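Local coordinates for competence/damage-inducible protein CinA (Agrobacterium tumefaciens, PDB 2A9S), which is of uncertain cellular role but belongs to the CinA family, whose members are associated with competence and DNA damage and whose C-terminal domains include nicotinamide mononucleotide deamidases, at residues G143-R147 with T148-L152. Sequence-based numbering, arbitrary orientation.
Sequences GDIGR and TEIRL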
ATOM      1  N   GLY A 143       6.453  15.025 -16.232  1.00 14.07           N
ATOM      2  CA  GLY A 143       6.986  14.717 -17.564  1.00 16.12           C
ATOM      3  C   GLY A 143       7.082  13.235 -17.843  1.00 16.22           C
ATOM      4  O   GLY A 143       6.837  12.401 -16.966  1.00 15.93           O
ATOM      5  N   ASP A 144       7.464  12.897 -19.068  1.00 16.59           N
ATOM      6  CA  ASP A 144       7.548  11.510 -19.471  1.00 17.83           C
ATOM      7  C   ASP A 144       8.936  10.987 -19.068  1.00 17.07           C
ATOM      8  O   ASP A 144       9.783  10.697 -19.928  1.00 17.28           O
ATOM      9  CB  ASP A 144       7.315  11.435 -20.976  1.00 18.96           C
ATOM     10  CG  ASP A 144       7.105  10.018 -21.486  1.00 24.47           C
ATOM     11  OD1 ASP A 144       6.882   9.064 -20.700  1.00 27.96           O
ATOM     12  OD2 ASP A 144       7.153   9.870 -22.731  1.00 30.05           O
ATOM     13  N   ILE A 145       9.160  10.847 -17.759  1.00 15.23           N
ATOM     14  CA  ILE A 145      10.502  10.578 -17.233  1.00 15.11           C
ATOM     15  C   ILE A 145      10.779   9.160 -16.721  1.00 14.36           C
ATOM     16  O   ILE A 145      11.900   8.865 -16.252  1.00 15.42           O
ATOM     17  CB  ILE A 145      10.878  11.546 -16.105  1.00 14.37           C
ATOM     18  CG1 ILE A 145       9.826  11.501 -14.979  1.00 13.54           C
ATOM     19  CG2 ILE A 145      11.080  12.954 -16.658  1.00 18.83           C
ATOM     20  CD1 ILE A 145      10.324  12.178 -13.672  1.00 15.23           C
ATOM     21  N   GLY A 146       9.783   8.295 -16.828  1.00 13.46           N
ATOM     22  CA  GLY A 146       9.926   6.894 -16.442  1.00 12.26           C
ATOM     23  C   GLY A 146       8.956   6.519 -15.319  1.00 12.27           C
ATOM     24  O   GLY A 146       8.594   7.345 -14.478  1.00 11.08           O
ATOM     25  N   ARG A 147       8.537   5.260 -15.305  1.00 11.18           N
ATOM     26  CA  ARG A 147       7.482   4.814 -14.392  1.00 10.09           C
ATOM     27  C   ARG A 147       7.912   4.913 -12.907  1.00 10.09           C
ATOM     28  O   ARG A 147       7.205   5.523 -12.105  1.00  9.80           O
ATOM     29  CB  ARG A 147       7.058   3.391 -14.767  1.00  9.81           C
ATOM     30  CG  ARG A 147       5.906   2.878 -13.933  1.00 10.61           C
ATOM     31  CD  ARG A 147       5.521   1.484 -14.364  1.00 12.15           C
ATOM     32  NE  ARG A 147       4.419   0.931 -13.582  1.00 12.98           N
ATOM     33  CZ  ARG A 147       3.134   0.892 -13.935  1.00 17.67           C
ATOM     34  NH1 ARG A 147       2.707   1.437 -15.083  1.00 18.54           N
ATOM     35  NH2 ARG A 147       2.251   0.309 -13.124  1.00 15.72           N
ATOM     36  N   THR A 148       9.053   4.303 -12.559  1.00 10.30           N
ATOM     37  CA  THR A 148       9.583   4.381 -11.199  1.00 10.56           C
ATOM     38  C   THR A 148       9.887   5.851 -10.830  1.00 10.24           C
ATOM     39  O   THR A 148       9.581   6.310  -9.721  1.00 10.42           O
ATOM     40  CB  THR A 148      10.882   3.520 -11.041  1.00 11.68           C
ATOM     41  OG1 THR A 148      10.601   2.164 -11.402  1.00 13.02           O
ATOM     42  CG2 THR A 148      11.314   3.529  -9.567  1.00 11.94           C
ATOM     43  N   GLU A 149      10.483   6.595 -11.775  1.00  9.95           N
ATOM     44  CA  GLU A 149      10.771   8.023 -11.570  1.00  9.84           C
ATOM     45  C   GLU A 149       9.541   8.870 -11.196  1.00  9.40           C
ATOM     46  O   GLU A 149       9.597   9.660 -10.237  1.00  9.41           O
ATOM     47  CB  GLU A 149      11.483   8.594 -12.802  1.00 10.92           C
ATOM     48  CG  GLU A 149      12.872   7.975 -13.021  1.00 11.68           C
ATOM     49  CD  GLU A 149      12.915   6.621 -13.809  1.00 17.58           C
ATOM     50  OE1 GLU A 149      11.899   5.923 -14.024  1.00 13.88           O
ATOM     51  OE2 GLU A 149      14.033   6.230 -14.230  1.00 19.80           O
ATOM     52  N   ILE A 150       8.432   8.678 -11.920  1.00  8.26           N
ATOM     53  CA  ILE A 150       7.171   9.384 -11.622  1.00  9.01           C
ATOM     54  C   ILE A 150       6.590   8.948 -10.268  1.00  9.58           C
ATOM     55  O   ILE A 150       6.123   9.774  -9.493  1.00  9.08           O
ATOM     56  CB  ILE A 150       6.124   9.194 -12.777  1.00  9.18           C
ATOM     57  CG1 ILE A 150       6.596   9.934 -14.045  1.00  9.10           C
ATOM     58  CG2 ILE A 150       4.724   9.682 -12.365  1.00  7.75           C
ATOM     59  CD1 ILE A 150       5.989   9.430 -15.358  1.00 10.34           C
ATOM     60  N   ARG A 151       6.624   7.647 -10.012  1.00  9.41           N
ATOM     61  CA  ARG A 151       6.148   7.118  -8.733  1.00  9.42           C
ATOM     62  C   ARG A 151       6.927   7.698  -7.544  1.00  9.77           C
ATOM     63  O   ARG A 151       6.346   8.142  -6.535  1.00  9.66           O
ATOM     64  CB  ARG A 151       6.156   5.584  -8.755  1.00  8.75           C
ATOM     65  CG  ARG A 151       5.014   5.060  -9.652  1.00  9.47           C
ATOM     66  CD  ARG A 151       5.327   3.651 -10.196  1.00 10.21           C
ATOM     67  NE  ARG A 151       5.708   2.646  -9.220  1.00 12.27           N
ATOM     68  CZ  ARG A 151       4.859   1.854  -8.553  1.00 11.68           C
ATOM     69  NH1 ARG A 151       3.521   2.013  -8.660  1.00 11.81           N
ATOM     70  NH2 ARG A 151       5.356   0.914  -7.761  1.00 14.55           N
ATOM     71  N   LEU A 152       8.250   7.740  -7.673  1.00 10.32           N
ATOM     72  CA  LEU A 152       9.057   8.265  -6.569  1.00 11.32           C
ATOM     73  C   LEU A 152       8.854   9.780  -6.439  1.00 10.52           C
ATOM     74  O   LEU A 152       8.786  10.300  -5.324  1.00 11.49           O
ATOM     75  CB  LEU A 152      10.532   7.894  -6.726  1.00 11.22           C
ATOM     76  CG  LEU A 152      10.780   6.383  -6.549  1.00 12.57           C
ATOM     77  CD1 LEU A 152      12.229   6.079  -6.881  1.00 15.46           C
ATOM     78  CD2 LEU A 152      10.394   5.930  -5.129  1.00 15.68           C
TER
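I145 directs CG1 between its backbone N and carbonyl carbon (chi1 56°), which swings the branch over the start of the helix, where I150 sends its own CG1 back to meet it. The two CG1 atoms, of I145 and I150, lie 3.7 Å apart, and CD1 of I145 reaches on to CB of E149. E149 bends at chi2 (85°), folding its carboxylate back against the loop. As a result OE1 of E149 rests 3.3 Å from CA of G146. G146, with a positive phi of the kind glycine adopts readily, lets the carboxylate lie there. It is the N-cap: its O receives the I150 N-H at 2.9 Å, nearly straight at 161°, the donor lying somewhat off the carbonyl plane. One residue further on, R151 N donates to R147 O at 3.0 Å. CD1 of I150 lies 3.5 Å from O of G143 and equally far from O of G146, set between the two carbonyls.

On another flank of the helix, R147 is extended while R151 bends at chi3. CG of R147 meets CD of R151 at 3.9 Å, and CG and CD of R151 each lie 3.3 Å from R147 O, the oxygen that also takes the R151 N-H. Their guanidinium groups have other partners: R147 G111 O and T44 O of the second subunit, R151 C34 O and, in a salt bridge, E45 of the second subunit. That carboxylate, which also bonds T148 OG1, probably offsets the charge of R151. The arrangement is a hydrophobic staple, I145 (N') against I150 (N4), around the glycine N-cap, here joining strand 135-141, outermost of the sheet within this chain, to helix 147-167 beside the subunit interface.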